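UPF0237 protein SP_0238 (Streptococcus pneumoniae, PDB 1ZPV) is of unknown function but carries an ACT domain, a fold often used for small-molecule sensing, and forms a homodimer. Local coordinates at residues A27-N32 with T60-E65. Numbering follows the deposited sequence. Where two conformers were deposited one is given.
Sequences AELGLN and TYLRNE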
ATOM      1  N   ALA C  27      -8.722 -22.144   7.928  1.00 18.25           N
ATOM      2  CA  ALA C  27      -9.420 -23.425   7.775  1.00 18.86           C
ATOM      3  C   ALA C  27      -9.870 -24.023   9.146  1.00 19.90           C
ATOM      4  O   ALA C  27     -10.985 -24.524   9.252  1.00 19.20           O
ATOM      5  CB  ALA C  27      -8.544 -24.423   7.005  1.00 17.01           C
ATOM      6  N   GLU C  28      -9.032 -23.916  10.180  1.00 21.22           N
ATOM      7  CA  GLU C  28      -9.394 -24.390  11.542  1.00 23.19           C
ATOM      8  C   GLU C  28     -10.645 -23.683  12.062  1.00 22.65           C
ATOM      9  O   GLU C  28     -11.514 -24.284  12.718  1.00 23.55           O
ATOM     10  CB  GLU C  28      -8.229 -24.227  12.541  1.00 24.41           C
ATOM     11  CG  GLU C  28      -8.608 -24.511  14.037  1.00 27.76           C
ATOM     12  CD  GLU C  28      -7.860 -23.585  15.040  1.00 32.99           C
ATOM     13  OE1 GLU C  28      -6.742 -23.961  15.475  1.00 35.82           O
ATOM     14  OE2 GLU C  28      -8.371 -22.487  15.378  1.00 30.33           O
ATOM     15  N   LEU C  29     -10.756 -22.400  11.731  1.00 21.28           N
ATOM     16  CA  LEU C  29     -11.911 -21.605  12.103  1.00 20.78           C
ATOM     17  C   LEU C  29     -13.133 -21.845  11.227  1.00 20.24           C
ATOM     18  O   LEU C  29     -14.151 -21.190  11.428  1.00 21.10           O
ATOM     19  CB  LEU C  29     -11.532 -20.120  12.077  1.00 20.33           C
ATOM     20  CG  LEU C  29     -10.568 -19.686  13.216  1.00 20.66           C
ATOM     21  CD1 LEU C  29     -10.059 -18.322  12.858  1.00 18.55           C
ATOM     22  CD2 LEU C  29     -11.156 -19.686  14.646  1.00 19.85           C
ATOM     23  N   GLY C  30     -12.989 -22.758  10.260  1.00 19.62           N
ATOM     24  CA  GLY C  30     -14.028 -23.138   9.306  1.00 19.58           C
ATOM     25  C   GLY C  30     -14.401 -22.024   8.337  1.00 19.96           C
ATOM     26  O   GLY C  30     -15.548 -21.981   7.867  1.00 19.43           O
ATOM     27  N   LEU C  31     -13.449 -21.136   8.025  1.00 17.51           N
ATOM     28  CA  LEU C  31     -13.721 -20.031   7.103  1.00 18.07           C
ATOM     29  C   LEU C  31     -13.229 -20.393   5.687  1.00 18.10           C
ATOM     30  O   LEU C  31     -12.250 -21.143   5.536  1.00 16.92           O
ATOM     31  CB  LEU C  31     -13.109 -18.718   7.584  1.00 17.75           C
ATOM     32  CG  LEU C  31     -13.419 -18.272   9.018  1.00 17.91           C
ATOM     33  CD1 LEU C  31     -12.542 -17.064   9.370  1.00 18.08           C
ATOM     34  CD2 LEU C  31     -14.902 -17.943   9.167  1.00 18.32           C
ATOM     35  N   ASN C  32     -13.940 -19.912   4.677  1.00 17.99           N
ATOM     36  CA  ASN C  32     -13.478 -20.036   3.271  1.00 19.78           C
ATOM     37  C   ASN C  32     -12.486 -18.934   2.852  1.00 19.47           C
ATOM     38  O   ASN C  32     -12.708 -17.782   3.173  1.00 20.46           O
ATOM     39  CB  ASN C  32     -14.692 -19.961   2.333  1.00 20.92           C
ATOM     40  CG  ASN C  32     -15.715 -20.985   2.668  1.00 22.15           C
ATOM     41  OD1 ASN C  32     -15.414 -22.179   2.692  1.00 23.90           O
ATOM     42  ND2 ASN C  32     -16.928 -20.537   2.958  1.00 24.87           N
ATOM     43  N   THR C  60     -15.755 -10.043  17.577  1.00 17.64           N
ATOM     44  CA  THR C  60     -15.040  -9.761  18.818  1.00 18.69           C
ATOM     45  C   THR C  60     -14.079 -10.899  19.084  1.00 17.86           C
ATOM     46  O   THR C  60     -12.901 -10.666  19.326  1.00 19.82           O
ATOM     47  CB  THR C  60     -15.985  -9.585  19.983  1.00 16.89           C
ATOM     48  OG1 THR C  60     -16.966  -8.603  19.604  1.00 20.91           O
ATOM     49  CG2 THR C  60     -15.240  -9.144  21.244  1.00 19.66           C
ATOM     50  N   TYR C  61     -14.588 -12.115  19.006  1.00 17.61           N
ATOM     51  CA  TYR C  61     -13.775 -13.317  19.173  1.00 18.15           C
ATOM     52  C   TYR C  61     -12.707 -13.448  18.090  1.00 18.18           C
ATOM     53  O   TYR C  61     -11.520 -13.682  18.404  1.00 18.50           O
ATOM     54  CB  TYR C  61     -14.660 -14.579  19.209  1.00 19.38           C
ATOM     55  CG  TYR C  61     -13.856 -15.843  19.203  1.00 19.75           C
ATOM     56  CD1 TYR C  61     -12.972 -16.158  20.262  1.00 20.86           C
ATOM     57  CD2 TYR C  61     -13.935 -16.718  18.134  1.00 22.18           C
ATOM     58  CE1 TYR C  61     -12.212 -17.346  20.231  1.00 20.96           C
ATOM     59  CE2 TYR C  61     -13.163 -17.860  18.096  1.00 24.03           C
ATOM     60  CZ  TYR C  61     -12.327 -18.173  19.147  1.00 24.64           C
ATOM     61  OH  TYR C  61     -11.593 -19.344  19.048  1.00 28.59           O
ATOM     62  N   LEU C  62     -13.103 -13.266  16.829  1.00 16.86           N
ATOM     63  CA  LEU C  62     -12.131 -13.441  15.704  1.00 17.88           C
ATOM     64  C   LEU C  62     -10.940 -12.481  15.737  1.00 17.85           C
ATOM     65  O   LEU C  62      -9.782 -12.863  15.413  1.00 16.93           O
ATOM     66  CB  LEU C  62     -12.820 -13.368  14.332  1.00 16.53           C
ATOM     67  CG  LEU C  62     -13.874 -14.455  14.048  1.00 16.72           C
ATOM     68  CD1 LEU C  62     -14.647 -14.111  12.760  1.00 20.35           C
ATOM     69  CD2 LEU C  62     -13.284 -15.887  13.977  1.00 16.71           C
ATOM     70  N   ARG C  63     -11.216 -11.238  16.101  1.00 17.96           N
ATOM     71  CA  ARG C  63     -10.174 -10.229  16.167  1.00 19.25           C
ATOM     72  C   ARG C  63      -9.173 -10.670  17.226  1.00 18.69           C
ATOM     73  O   ARG C  63      -7.963 -10.693  16.976  1.00 18.71           O
ATOM     74  CB  ARG C  63     -10.744  -8.842  16.466  0.60 20.41           C
ATOM     75  CG  ARG C  63     -11.556  -8.264  15.327  0.60 21.50           C
ATOM     76  CD  ARG C  63     -11.906  -6.794  15.532  0.60 28.29           C
ATOM     77  NE  ARG C  63     -12.964  -6.579  16.528  0.60 30.87           N
ATOM     78  CZ  ARG C  63     -12.747  -6.303  17.818  0.60 32.56           C
ATOM     79  NH1 ARG C  63     -11.503  -6.211  18.280  0.60 34.45           N
ATOM     80  NH2 ARG C  63     -13.770  -6.114  18.649  0.60 31.31           N
ATOM     81  N   ASN C  64      -9.686 -11.041  18.397  1.00 18.27           N
ATOM     82  CA  ASN C  64      -8.822 -11.506  19.482  1.00 19.32           C
ATOM     83  C   ASN C  64      -8.048 -12.755  19.110  1.00 18.08           C
ATOM     84  O   ASN C  64      -6.855 -12.856  19.393  1.00 17.70           O
ATOM     85  CB  ASN C  64      -9.621 -11.771  20.768  1.00 18.49           C
ATOM     86  CG  ASN C  64      -9.858 -10.481  21.578  1.00 23.84           C
ATOM     87  OD1 ASN C  64      -9.388  -9.406  21.211  1.00 24.78           O
ATOM     88  ND2 ASN C  64     -10.611 -10.597  22.660  1.00 27.25           N
ATOM     89  N   GLU C  65      -8.744 -13.715  18.523  1.00 17.68           N
ATOM     90  CA  GLU C  65      -8.132 -14.995  18.145  1.00 18.19           C
ATOM     91  C   GLU C  65      -7.043 -14.842  17.072  1.00 18.15           C
ATOM     92  O   GLU C  65      -5.964 -15.456  17.189  1.00 18.74           O
ATOM     93  CB  GLU C  65      -9.214 -15.966  17.702  1.00 18.64           C
ATOM     94  CG  GLU C  65      -8.710 -17.312  17.286  1.00 22.43           C
ATOM     95  CD  GLU C  65      -8.444 -18.252  18.461  1.00 23.60           C
ATOM     96  OE1 GLU C  65      -8.474 -17.834  19.651  1.00 24.85           O
ATOM     97  OE2 GLU C  65      -8.212 -19.429  18.154  1.00 27.57           O
TER
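With CG of Leu-29 turned anti to its carbonyl carbon (chi1 -70°), the isobutyl group reaches across to helix 59-72, and Leu-62 takes a similar first torsion (-62°) to meet it. The two side chains run antiparallel, side by side, their methyls touching at 4.2 Å from Leu-29 CD1 to Leu-62 CD2. The other Leu-29 methyl has two neighbours on that helix: CD2 lies 4.4 Å from Tyr-61 CE2, approaching the ring obliquely, and 4.3 Å from Glu-65 CG. One leucine thus touches three side chains of helix 59-72, Tyr-61 and Leu-62 from one turn and Glu-65 from the next, all by loose van der Waals contact. Within the helix, Glu-65 CB sits 4.0 Å over one face of the Tyr-61 ring, displaced from the ring centre to its periphery.

Farther out, the Glu-28 and Glu-65 side chains lie roughly perpendicular, their carboxylate planes 55° apart, with OE2 of Glu-28 4.1 Å from OE2 of Glu-65. Lys-25 makes salt bridges to both oxygens, and its charge probably offsets the repulsion between them. This shared lysine links the two helices at the exposed edge of the contact. On the inner side, Leu-31 and Leu-62 both touch the loop residue Gln-57 and pack on Met-4 of strand 4-12, which carries the apolar packing to the sheet.

The backbone at Leu-29 is leaving helix 18-28: Gly-30 has positive phi, and its N donates to Ala-27 O at 2.9 Å as part of a Schellman motif. The chain then turns into strand 32-41, where the backbone of Asn-32 pairs with Ser-52. Leu-29 and Leu-62 therefore join the C-terminal end of one helix to the early turns of the other, on the helical layer that packs against the four-stranded antiparallel sheet of the βαββαβ ACT fold.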